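Local structure of cellulose hydrolase (Bacillus licheniformis, 4YZT) at residues G406-L414 with Q424-D432; L458-V469 with P486-E496. The protein cleaves internal beta-1,4-glucosidic bonds of cellulose, as a three-module endoglucanase of glycoside hydrolase family 5. One frame throughout, in Å; residues are numbered along the deposited sequence.

Contact 1: residues G406-L414 with Q424-D432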
loop_
_atom_site.group_PDB
_atom_site.type_symbol
_atom_site.label_atom_id
_atom_site.label_comp_id
_atom_site.label_asym_id
_atom_site.label_seq_id
_atom_site.Cartn_x
_atom_site.Cartn_y
_atom_site.Cartn_z
ATOM N N GLY A 406 -3.026 29.432 -20.315
ATOM C CA GLY A 406 -2.658 30.115 -19.092
ATOM C C GLY A 406 -3.318 29.536 -17.848
ATOM O O GLY A 406 -3.129 30.052 -16.749
ATOM N N GLN A 407 -4.100 28.472 -18.016
ATOM C CA GLN A 407 -4.781 27.830 -16.883
ATOM C C GLN A 407 -3.851 26.894 -16.124
ATOM O O GLN A 407 -3.139 26.104 -16.740
ATOM C CB GLN A 407 -6.005 27.048 -17.366
ATOM C CG GLN A 407 -7.252 27.906 -17.577
ATOM C CD GLN A 407 -7.885 28.336 -16.271
ATOM O OE1 GLN A 407 -8.245 29.501 -16.095
ATOM N NE2 GLN A 407 -8.018 27.394 -15.340
ATOM N N PRO A 408 -3.868 26.959 -14.782
ATOM C CA PRO A 408 -3.006 26.081 -13.973
ATOM C C PRO A 408 -3.331 24.591 -14.136
ATOM O O PRO A 408 -4.426 24.236 -14.576
ATOM C CB PRO A 408 -3.283 26.536 -12.536
ATOM C CG PRO A 408 -3.846 27.926 -12.667
ATOM C CD PRO A 408 -4.623 27.913 -13.954
ATOM N N GLY A 409 -2.383 23.733 -13.771
ATOM C CA GLY A 409 -2.571 22.295 -13.855
ATOM C C GLY A 409 -1.512 21.616 -14.706
ATOM O O GLY A 409 -0.555 22.246 -15.149
ATOM N N VAL A 410 -1.670 20.316 -14.919
ATOM C CA VAL A 410 -0.731 19.573 -15.742
ATOM C C VAL A 410 -0.847 20.035 -17.186
ATOM O O VAL A 410 -1.905 19.895 -17.791
ATOM C CB VAL A 410 -0.990 18.059 -15.644
ATOM C CG1 VAL A 410 0.104 17.289 -16.341
ATOM C CG2 VAL A 410 -1.062 17.649 -14.191
ATOM N N LYS A 411 0.224 20.603 -17.737
ATOM C CA LYS A 411 0.165 21.150 -19.092
ATOM C C LYS A 411 0.717 20.168 -20.114
ATOM O O LYS A 411 0.344 20.200 -21.286
ATOM C CB LYS A 411 0.933 22.469 -19.187
ATOM C CG LYS A 411 0.562 23.482 -18.119
ATOM C CD LYS A 411 -0.923 23.823 -18.126
ATOM C CE LYS A 411 -1.281 24.732 -19.276
ATOM N NZ LYS A 411 -2.679 25.218 -19.120
ATOM N N ALA A 412 1.606 19.292 -19.664
ATOM C CA ALA A 412 2.215 18.308 -20.552
ATOM C C ALA A 412 2.882 17.209 -19.726
ATOM O O ALA A 412 3.134 17.391 -18.542
ATOM C CB ALA A 412 3.225 18.975 -21.476
ATOM N N GLN A 413 3.144 16.070 -20.362
ATOM C CA GLN A 413 3.857 14.970 -19.727
ATOM C C GLN A 413 5.009 14.519 -20.603
ATOM O O GLN A 413 4.839 14.312 -21.800
ATOM C CB GLN A 413 2.929 13.786 -19.464
ATOM C CG GLN A 413 1.875 14.019 -18.413
ATOM C CD GLN A 413 0.977 12.815 -18.243
ATOM O OE1 GLN A 413 0.605 12.162 -19.224
ATOM N NE2 GLN A 413 0.637 12.497 -16.998
ATOM N N LEU A 414 6.186 14.358 -20.013
ATOM C CA LEU A 414 7.299 13.787 -20.753
ATOM C C LEU A 414 7.511 12.339 -20.319
ATOM O O LEU A 414 7.669 12.049 -19.132
ATOM C CB LEU A 414 8.569 14.613 -20.554
ATOM C CG LEU A 414 8.461 16.081 -20.977
ATOM C CD1 LEU A 414 9.788 16.792 -20.770
ATOM C CD2 LEU A 414 7.988 16.214 -22.424
ATOM N N GLN A 424 9.435 6.227 -17.204
ATOM C CA GLN A 424 9.164 7.252 -16.206
ATOM C C GLN A 424 8.383 8.381 -16.876
ATOM O O GLN A 424 8.678 8.757 -18.015
ATOM C CB GLN A 424 10.470 7.766 -15.609
ATOM C CG GLN A 424 11.188 6.757 -14.726
ATOM C CD GLN A 424 10.627 6.738 -13.321
ATOM O OE1 GLN A 424 10.901 7.628 -12.515
ATOM N NE2 GLN A 424 9.810 5.745 -13.032
ATOM N N VAL A 425 7.381 8.903 -16.179
ATOM C CA VAL A 425 6.561 10.000 -16.699
ATOM C C VAL A 425 6.656 11.258 -15.826
ATOM O O VAL A 425 6.308 11.225 -14.648
ATOM C CB VAL A 425 5.086 9.594 -16.790
ATOM C CG1 VAL A 425 4.239 10.772 -17.276
ATOM C CG2 VAL A 425 4.916 8.364 -17.677
ATOM N N MET A 426 7.115 12.364 -16.403
ATOM C CA MET A 426 7.229 13.621 -15.667
ATOM C C MET A 426 6.097 14.587 -16.024
ATOM O O MET A 426 5.939 14.955 -17.188
ATOM C CB MET A 426 8.584 14.277 -15.952
ATOM C CG MET A 426 8.886 15.514 -15.118
ATOM S SD MET A 426 10.476 16.255 -15.544
ATOM C CE MET A 426 10.068 17.063 -17.075
ATOM N N ASP A 427 5.312 14.998 -15.030
ATOM C CA ASP A 427 4.267 15.989 -15.264
ATOM C C ASP A 427 4.878 17.382 -15.268
ATOM O O ASP A 427 5.683 17.712 -14.393
ATOM C CB ASP A 427 3.174 15.912 -14.198
ATOM C CG ASP A 427 2.233 14.735 -14.388
ATOM O OD1 ASP A 427 2.448 13.901 -15.289
ATOM O OD2 ASP A 427 1.263 14.644 -13.609
ATOM N N ILE A 428 4.523 18.179 -16.272
ATOM C CA ILE A 428 4.903 19.581 -16.297
ATOM C C ILE A 428 3.685 20.378 -15.827
ATOM O O ILE A 428 2.674 20.420 -16.509
ATOM C CB ILE A 428 5.342 20.034 -17.695
ATOM C CG1 ILE A 428 6.448 19.121 -18.230
ATOM C CG2 ILE A 428 5.759 21.508 -17.662
ATOM C CD1 ILE A 428 7.798 19.777 -18.368
ATOM N N ILE A 429 3.791 20.992 -14.656
ATOM C CA ILE A 429 2.642 21.580 -13.989
ATOM C C ILE A 429 2.762 23.092 -13.859
ATOM O O ILE A 429 3.700 23.594 -13.237
ATOM C CB ILE A 429 2.463 20.988 -12.574
ATOM C CG1 ILE A 429 2.435 19.457 -12.625
ATOM C CG2 ILE A 429 1.212 21.555 -11.912
ATOM C CD1 ILE A 429 2.461 18.797 -11.241
ATOM N N LEU A 430 1.813 23.818 -14.442
ATOM C CA LEU A 430 1.722 25.252 -14.218
ATOM C C LEU A 430 0.942 25.543 -12.940
ATOM O O LEU A 430 -0.162 25.035 -12.762
ATOM C CB LEU A 430 1.045 25.942 -15.406
ATOM C CG LEU A 430 1.000 27.476 -15.422
ATOM C CD1 LEU A 430 2.405 28.053 -15.540
ATOM C CD2 LEU A 430 0.122 27.974 -16.576
ATOM N N TYR A 431 1.503 26.355 -12.053
ATOM C CA TYR A 431 0.784 26.710 -10.827
ATOM C C TYR A 431 0.852 28.194 -10.555
ATOM O O TYR A 431 1.639 28.920 -11.177
ATOM C CB TYR A 431 1.317 25.940 -9.613
ATOM C CG TYR A 431 2.549 26.538 -8.964
ATOM C CD1 TYR A 431 3.818 26.249 -9.449
ATOM C CD2 TYR A 431 2.445 27.377 -7.861
ATOM C CE1 TYR A 431 4.944 26.780 -8.860
ATOM C CE2 TYR A 431 3.570 27.920 -7.267
ATOM C CZ TYR A 431 4.817 27.610 -7.767
ATOM O OH TYR A 431 5.933 28.148 -7.180
ATOM N N ASP A 432 -0.004 28.639 -9.639
ATOM C CA ASP A 432 -0.020 30.022 -9.186
ATOM C C ASP A 432 -0.352 30.000 -7.701
ATOM O O ASP A 432 -0.700 28.941 -7.166
ATOM C CB ASP A 432 -1.037 30.845 -9.975
ATOM C CG ASP A 432 -0.635 32.300 -10.098
ATOM O OD1 ASP A 432 0.292 32.734 -9.377
ATOM O OD2 ASP A 432 -1.240 33.006 -10.923
#
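K411 N donates a hydrogen bond to I428 O at 2.7 Å. A412 O then takes the N-H of the same I428, so two residues of one strand face one of the other: a classic beta bulge in the antiparallel hairpin 409-418/424-431 of the X2 module. Backbone bonds resume beyond it at both ends, G409 with L430 and L414 with M426. G409 has a positive phi (123°), at which a CB would press on the preceding carbonyl oxygen, so glycine fits.

On one face Q413 and D427 lie side by side. Q413 NE2 reaches D427 OD1 at 2.9 Å, on its syn side but 28° out of the carboxylate plane. The other oxygen, D427 OD2, forms a salt bridge with K280 of the catalytic module, while V410 CG2 rests 3.8 Å from that OD2. With an alanine at D427, the Q413 amide would probably lose its acceptor and K280 its countercharge.

The opposite face is apolar. L414 CD1 meets M426 CE at 3.7 Å, and helix 395-401 packs on A412, L414 and I428.

At the bulge, K411 lays CG on L430 CB at 3.7 Å, and two bends along its chain fold the ammonium back to Q407 O (NZ to O 2.6 Å). The hairpin is thus two-sided: A412, L414 and I428 turn toward helix 395-401, while D427 carries its charge to K280 of the catalytic module.

Contact 2: residues L458-V469 with P486-E496; sequences LNGTKLATVKGV and PYLNYDEDFYE
Strands 462-469 and 494-496 run nearly antiparallel, at 170° with axes 7.9 Å apart, too far for backbone pairing: they are edge strands of the two sheets of a beta-sandwich and face each other across it. Closer pairing comes only where K467 is bridged to Y487 in the loop before the second strand. There L488 N donates to V466 O at 2.9 Å, and G468 N donates to P486 O. On its other edge 462-469 joins strand 515-522, with a classic bulge where A464 and T465 both face E520.

F494 points in toward strand 462-469, between the sheets. Its CG sits between backbone N and carbonyl carbon (chi1 66°), which places the ring against V466: V466 CG2 lies over one face, 3.6 Å from the centroid, and Y490 CA over the other. L463 CD2 adds a contact to F494 CD1 at 3.7 Å. Branched V466 suits this spot, since its second methyl, CG1, is left to meet L488 CD1. The buried V466 N has no hydrogen-bonding partner in the model.

K467 uses its methylenes in the same way: CB stands over the centre of the Y487 ring, 3.7 Å from the centroid, and the extended chain runs on past the phenol. Y487 OH is bonded to E520, and a water joins that OH to K467 NZ.

Toward the type I' turn L458-T461, the long, extended chain of E496 crosses the gap between sheets. Its OE2 accepts from L463 N at 3.2 Å, while a water donates both to E496 OE1, at 2.7 Å, and to T461 O, at 2.8 Å.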
loop_
_atom_site.group_PDB
_atom_site.type_symbol
_atom_site.label_atom_id
_atom_site.label_comp_id
_atom_site.label_asym_id
_atom_site.label_seq_id
_atom_site.Cartn_x
_atom_site.Cartn_y
_atom_site.Cartn_z
ATOM N N LEU A 458 -6.753 25.876 -5.572
ATOM C CA LEU A 458 -5.354 25.510 -5.322
ATOM C C LEU A 458 -4.420 25.876 -6.488
ATOM O O LEU A 458 -3.192 25.892 -6.339
ATOM C CB LEU A 458 -5.258 24.012 -5.006
ATOM C CG LEU A 458 -5.919 23.640 -3.669
ATOM C CD1 LEU A 458 -5.942 22.125 -3.478
ATOM C CD2 LEU A 458 -5.210 24.309 -2.492
ATOM N N ASN A 459 -5.015 26.166 -7.639
ATOM C CA ASN A 459 -4.292 26.711 -8.786
ATOM C C ASN A 459 -3.074 25.883 -9.171
ATOM O O ASN A 459 -2.017 26.429 -9.455
ATOM C CB ASN A 459 -3.865 28.156 -8.510
ATOM C CG ASN A 459 -5.049 29.100 -8.373
ATOM O OD1 ASN A 459 -6.114 28.861 -8.943
ATOM N ND2 ASN A 459 -4.861 30.190 -7.625
ATOM N N GLY A 460 -3.236 24.567 -9.186
ATOM C CA GLY A 460 -2.178 23.684 -9.643
ATOM C C GLY A 460 -1.376 23.053 -8.525
ATOM O O GLY A 460 -0.640 22.088 -8.748
ATOM N N THR A 461 -1.498 23.598 -7.321
ATOM C CA THR A 461 -0.781 23.039 -6.187
ATOM C C THR A 461 -1.531 21.827 -5.631
ATOM O O THR A 461 -2.698 21.616 -5.948
ATOM C CB THR A 461 -0.560 24.071 -5.060
ATOM O OG1 THR A 461 -1.807 24.396 -4.442
ATOM C CG2 THR A 461 0.093 25.328 -5.594
ATOM N N LYS A 462 -0.844 21.033 -4.813
ATOM C CA LYS A 462 -1.410 19.814 -4.244
ATOM C C LYS A 462 -1.140 19.757 -2.757
ATOM O O LYS A 462 -0.083 20.197 -2.288
ATOM C CB LYS A 462 -0.828 18.561 -4.913
ATOM C CG LYS A 462 -0.907 18.544 -6.430
ATOM C CD LYS A 462 -0.011 17.455 -6.987
ATOM C CE LYS A 462 -0.147 17.332 -8.497
ATOM N NZ LYS A 462 0.727 16.240 -9.011
ATOM N N LEU A 463 -2.078 19.198 -2.008
ATOM C CA LEU A 463 -1.894 19.084 -0.562
ATOM C C LEU A 463 -0.786 18.080 -0.221
ATOM O O LEU A 463 -0.745 16.974 -0.776
ATOM C CB LEU A 463 -3.196 18.662 0.111
ATOM C CG LEU A 463 -3.147 18.510 1.633
ATOM C CD1 LEU A 463 -2.799 19.842 2.305
ATOM C CD2 LEU A 463 -4.483 17.972 2.114
ATOM N N ALA A 464 0.115 18.481 0.674
ATOM C CA ALA A 464 1.211 17.624 1.116
ATOM C C ALA A 464 1.008 17.120 2.548
ATOM O O ALA A 464 0.985 15.908 2.800
ATOM C CB ALA A 464 2.518 18.371 1.008
ATOM N N THR A 465 0.869 18.061 3.484
ATOM C CA THR A 465 0.598 17.715 4.875
ATOM C C THR A 465 -0.021 18.927 5.591
ATOM O O THR A 465 -0.183 19.992 4.997
ATOM C CB THR A 465 1.888 17.238 5.603
ATOM O OG1 THR A 465 1.563 16.797 6.932
ATOM C CG2 THR A 465 2.907 18.351 5.684
ATOM N N VAL A 466 -0.393 18.760 6.852
ATOM C CA VAL A 466 -0.998 19.845 7.614
ATOM C C VAL A 466 -0.441 19.830 9.039
ATOM O O VAL A 466 -0.271 18.757 9.603
ATOM C CB VAL A 466 -2.547 19.716 7.692
ATOM C CG1 VAL A 466 -3.161 20.997 8.280
ATOM C CG2 VAL A 466 -3.150 19.402 6.334
ATOM N N LYS A 467 -0.165 21.002 9.619
ATOM C CA LYS A 467 0.132 21.080 11.052
ATOM C C LYS A 467 -0.875 22.014 11.720
ATOM O O LYS A 467 -1.472 22.887 11.061
ATOM C CB LYS A 467 1.566 21.548 11.316
ATOM C CG LYS A 467 1.904 22.929 10.745
ATOM C CD LYS A 467 3.211 23.478 11.319
ATOM C CE LYS A 467 3.652 24.758 10.605
ATOM N NZ LYS A 467 4.965 25.252 11.127
ATOM N N GLY A 468 -1.064 21.824 13.022
ATOM C CA GLY A 468 -2.010 22.618 13.781
ATOM C C GLY A 468 -1.436 22.981 15.130
ATOM O O GLY A 468 -0.913 22.122 15.837
ATOM N N VAL A 469 -1.551 24.260 15.481
ATOM C CA VAL A 469 -0.889 24.838 16.643
ATOM C C VAL A 469 -1.893 25.648 17.463
ATOM O O VAL A 469 -2.745 26.331 16.895
ATOM C CB VAL A 469 0.292 25.732 16.189
ATOM C CG1 VAL A 469 0.777 26.612 17.293
ATOM C CG2 VAL A 469 1.431 24.880 15.621
ATOM N N PRO A 486 3.334 19.123 15.913
ATOM C CA PRO A 486 2.053 19.734 15.553
ATOM C C PRO A 486 1.510 19.143 14.270
ATOM O O PRO A 486 0.382 19.459 13.869
ATOM C CB PRO A 486 2.418 21.207 15.380
ATOM C CG PRO A 486 3.807 21.134 14.782
ATOM C CD PRO A 486 4.474 19.972 15.507
ATOM N N TYR A 487 2.291 18.282 13.626
ATOM C CA TYR A 487 1.864 17.751 12.330
ATOM C C TYR A 487 0.793 16.683 12.508
ATOM O O TYR A 487 0.873 15.830 13.395
ATOM C CB TYR A 487 3.060 17.222 11.529
ATOM C CG TYR A 487 3.807 18.363 10.866
ATOM C CD1 TYR A 487 4.864 18.979 11.499
ATOM C CD2 TYR A 487 3.404 18.853 9.628
ATOM C CE1 TYR A 487 5.530 20.036 10.919
ATOM C CE2 TYR A 487 4.063 19.907 9.032
ATOM C CZ TYR A 487 5.121 20.493 9.677
ATOM O OH TYR A 487 5.786 21.543 9.089
ATOM N N LEU A 488 -0.233 16.782 11.667
ATOM C CA LEU A 488 -1.391 15.898 11.686
ATOM C C LEU A 488 -1.192 14.679 10.775
ATOM O O LEU A 488 -0.190 14.583 10.054
ATOM C CB LEU A 488 -2.650 16.668 11.260
ATOM C CG LEU A 488 -2.949 17.980 12.011
ATOM C CD1 LEU A 488 -4.202 18.625 11.440
ATOM C CD2 LEU A 488 -3.132 17.717 13.493
ATOM N N ASN A 489 -2.162 13.768 10.783
ATOM C CA ASN A 489 -2.055 12.518 10.024
ATOM C C ASN A 489 -3.051 12.444 8.875
ATOM O O ASN A 489 -4.245 12.691 9.055
ATOM C CB ASN A 489 -2.259 11.312 10.940
ATOM C CG ASN A 489 -1.156 11.156 11.990
ATOM O OD1 ASN A 489 -0.094 11.760 11.895
ATOM N ND2 ASN A 489 -1.411 10.315 12.988
ATOM N N TYR A 490 -2.561 12.095 7.690
ATOM C CA TYR A 490 -3.424 11.941 6.517
ATOM C C TYR A 490 -4.644 11.049 6.774
ATOM O O TYR A 490 -4.545 10.023 7.450
ATOM C CB TYR A 490 -2.621 11.373 5.350
ATOM C CG TYR A 490 -3.469 11.014 4.143
ATOM C CD1 TYR A 490 -4.051 12.004 3.358
ATOM C CD2 TYR A 490 -3.691 9.686 3.794
ATOM C CE1 TYR A 490 -4.827 11.681 2.250
ATOM C CE2 TYR A 490 -4.465 9.355 2.685
ATOM C CZ TYR A 490 -5.030 10.361 1.921
ATOM O OH TYR A 490 -5.802 10.040 0.822
ATOM N N ASP A 491 -5.786 11.488 6.243
ATOM C CA ASP A 491 -7.053 10.751 6.237
ATOM C C ASP A 491 -7.749 10.827 7.601
ATOM O O ASP A 491 -8.887 11.263 7.663
ATOM C CB ASP A 491 -6.856 9.288 5.807
ATOM C CG ASP A 491 -8.083 8.695 5.127
ATOM O OD1 ASP A 491 -8.856 9.438 4.484
ATOM O OD2 ASP A 491 -8.266 7.466 5.227
ATOM N N GLU A 492 -7.091 10.422 8.689
ATOM C CA GLU A 492 -7.784 10.487 9.978
ATOM C C GLU A 492 -7.924 11.936 10.458
ATOM O O GLU A 492 -8.906 12.263 11.132
ATOM C CB GLU A 492 -7.090 9.619 11.037
ATOM C CG GLU A 492 -5.777 10.134 11.547
ATOM C CD GLU A 492 -5.093 9.151 12.498
ATOM O OE1 GLU A 492 -4.204 9.584 13.253
ATOM O OE2 GLU A 492 -5.427 7.941 12.477
ATOM N N ASP A 493 -6.991 12.809 10.066
ATOM C CA ASP A 493 -7.036 14.216 10.476
ATOM C C ASP A 493 -7.360 15.188 9.344
ATOM O O ASP A 493 -7.929 16.254 9.584
ATOM C CB ASP A 493 -5.703 14.643 11.088
ATOM C CG ASP A 493 -5.383 13.909 12.371
ATOM O OD1 ASP A 493 -6.331 13.513 13.081
ATOM O OD2 ASP A 493 -4.182 13.770 12.677
ATOM N N PHE A 494 -6.959 14.865 8.113
ATOM C CA PHE A 494 -7.171 15.816 7.020
ATOM C C PHE A 494 -7.257 15.139 5.670
ATOM O O PHE A 494 -6.807 14.009 5.495
ATOM C CB PHE A 494 -6.050 16.878 6.978
ATOM C CG PHE A 494 -4.674 16.321 6.639
ATOM C CD1 PHE A 494 -4.301 16.095 5.309
ATOM C CD2 PHE A 494 -3.759 16.036 7.640
ATOM C CE1 PHE A 494 -3.051 15.584 4.992
ATOM C CE2 PHE A 494 -2.496 15.530 7.331
ATOM C CZ PHE A 494 -2.142 15.306 5.999
ATOM N N TYR A 495 -7.822 15.849 4.706
ATOM C CA TYR A 495 -7.792 15.380 3.322
ATOM C C TYR A 495 -8.085 16.510 2.353
ATOM O O TYR A 495 -8.551 17.590 2.747
ATOM C CB TYR A 495 -8.781 14.222 3.098
ATOM C CG TYR A 495 -10.232 14.515 3.436
ATOM C CD1 TYR A 495 -10.694 14.466 4.751
ATOM C CD2 TYR A 495 -11.150 14.813 2.433
ATOM C CE1 TYR A 495 -12.039 14.723 5.054
ATOM C CE2 TYR A 495 -12.501 15.078 2.731
ATOM C CZ TYR A 495 -12.931 15.026 4.041
ATOM O OH TYR A 495 -14.261 15.276 4.332
ATOM N N GLU A 496 -7.760 16.250 1.089
ATOM C CA GLU A 496 -8.163 17.087 -0.032
ATOM C C GLU A 496 -9.216 16.341 -0.843
ATOM O O GLU A 496 -9.086 15.137 -1.077
ATOM C CB GLU A 496 -6.960 17.440 -0.915
ATOM C CG GLU A 496 -7.329 18.213 -2.186
ATOM C CD GLU A 496 -6.156 18.429 -3.147
ATOM O OE1 GLU A 496 -6.413 18.910 -4.279
ATOM O OE2 GLU A 496 -4.991 18.129 -2.787
HETATM O O HOH W 1 -5.081 20.157 -6.207
HETATM O O HOH W 2 1.133 14.208 7.685
HETATM O O HOH W 3 6.917 23.452 10.756
#

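After the catalytic barrel the chain enters the X2 module, where contact 1 closes a hairpin whose segments are separated by nine residues. It is complete before contact 2 opens: segment 458-469 pairs with 486-496 across a sixteen-residue excursion in the C-terminal sandwich. The two are in series, neither nested nor crossed, with centres about 22 Å apart. They nevertheless meet at one end, where D432 N probably bonds to N459 O (3.0 Å) and I429 CG2 packs on G460 O, joining hairpin end to turn. Both also reach the catalytic module, contact 1 through K280 and contact 2 through N233 and N278, so all three modules are tied together here.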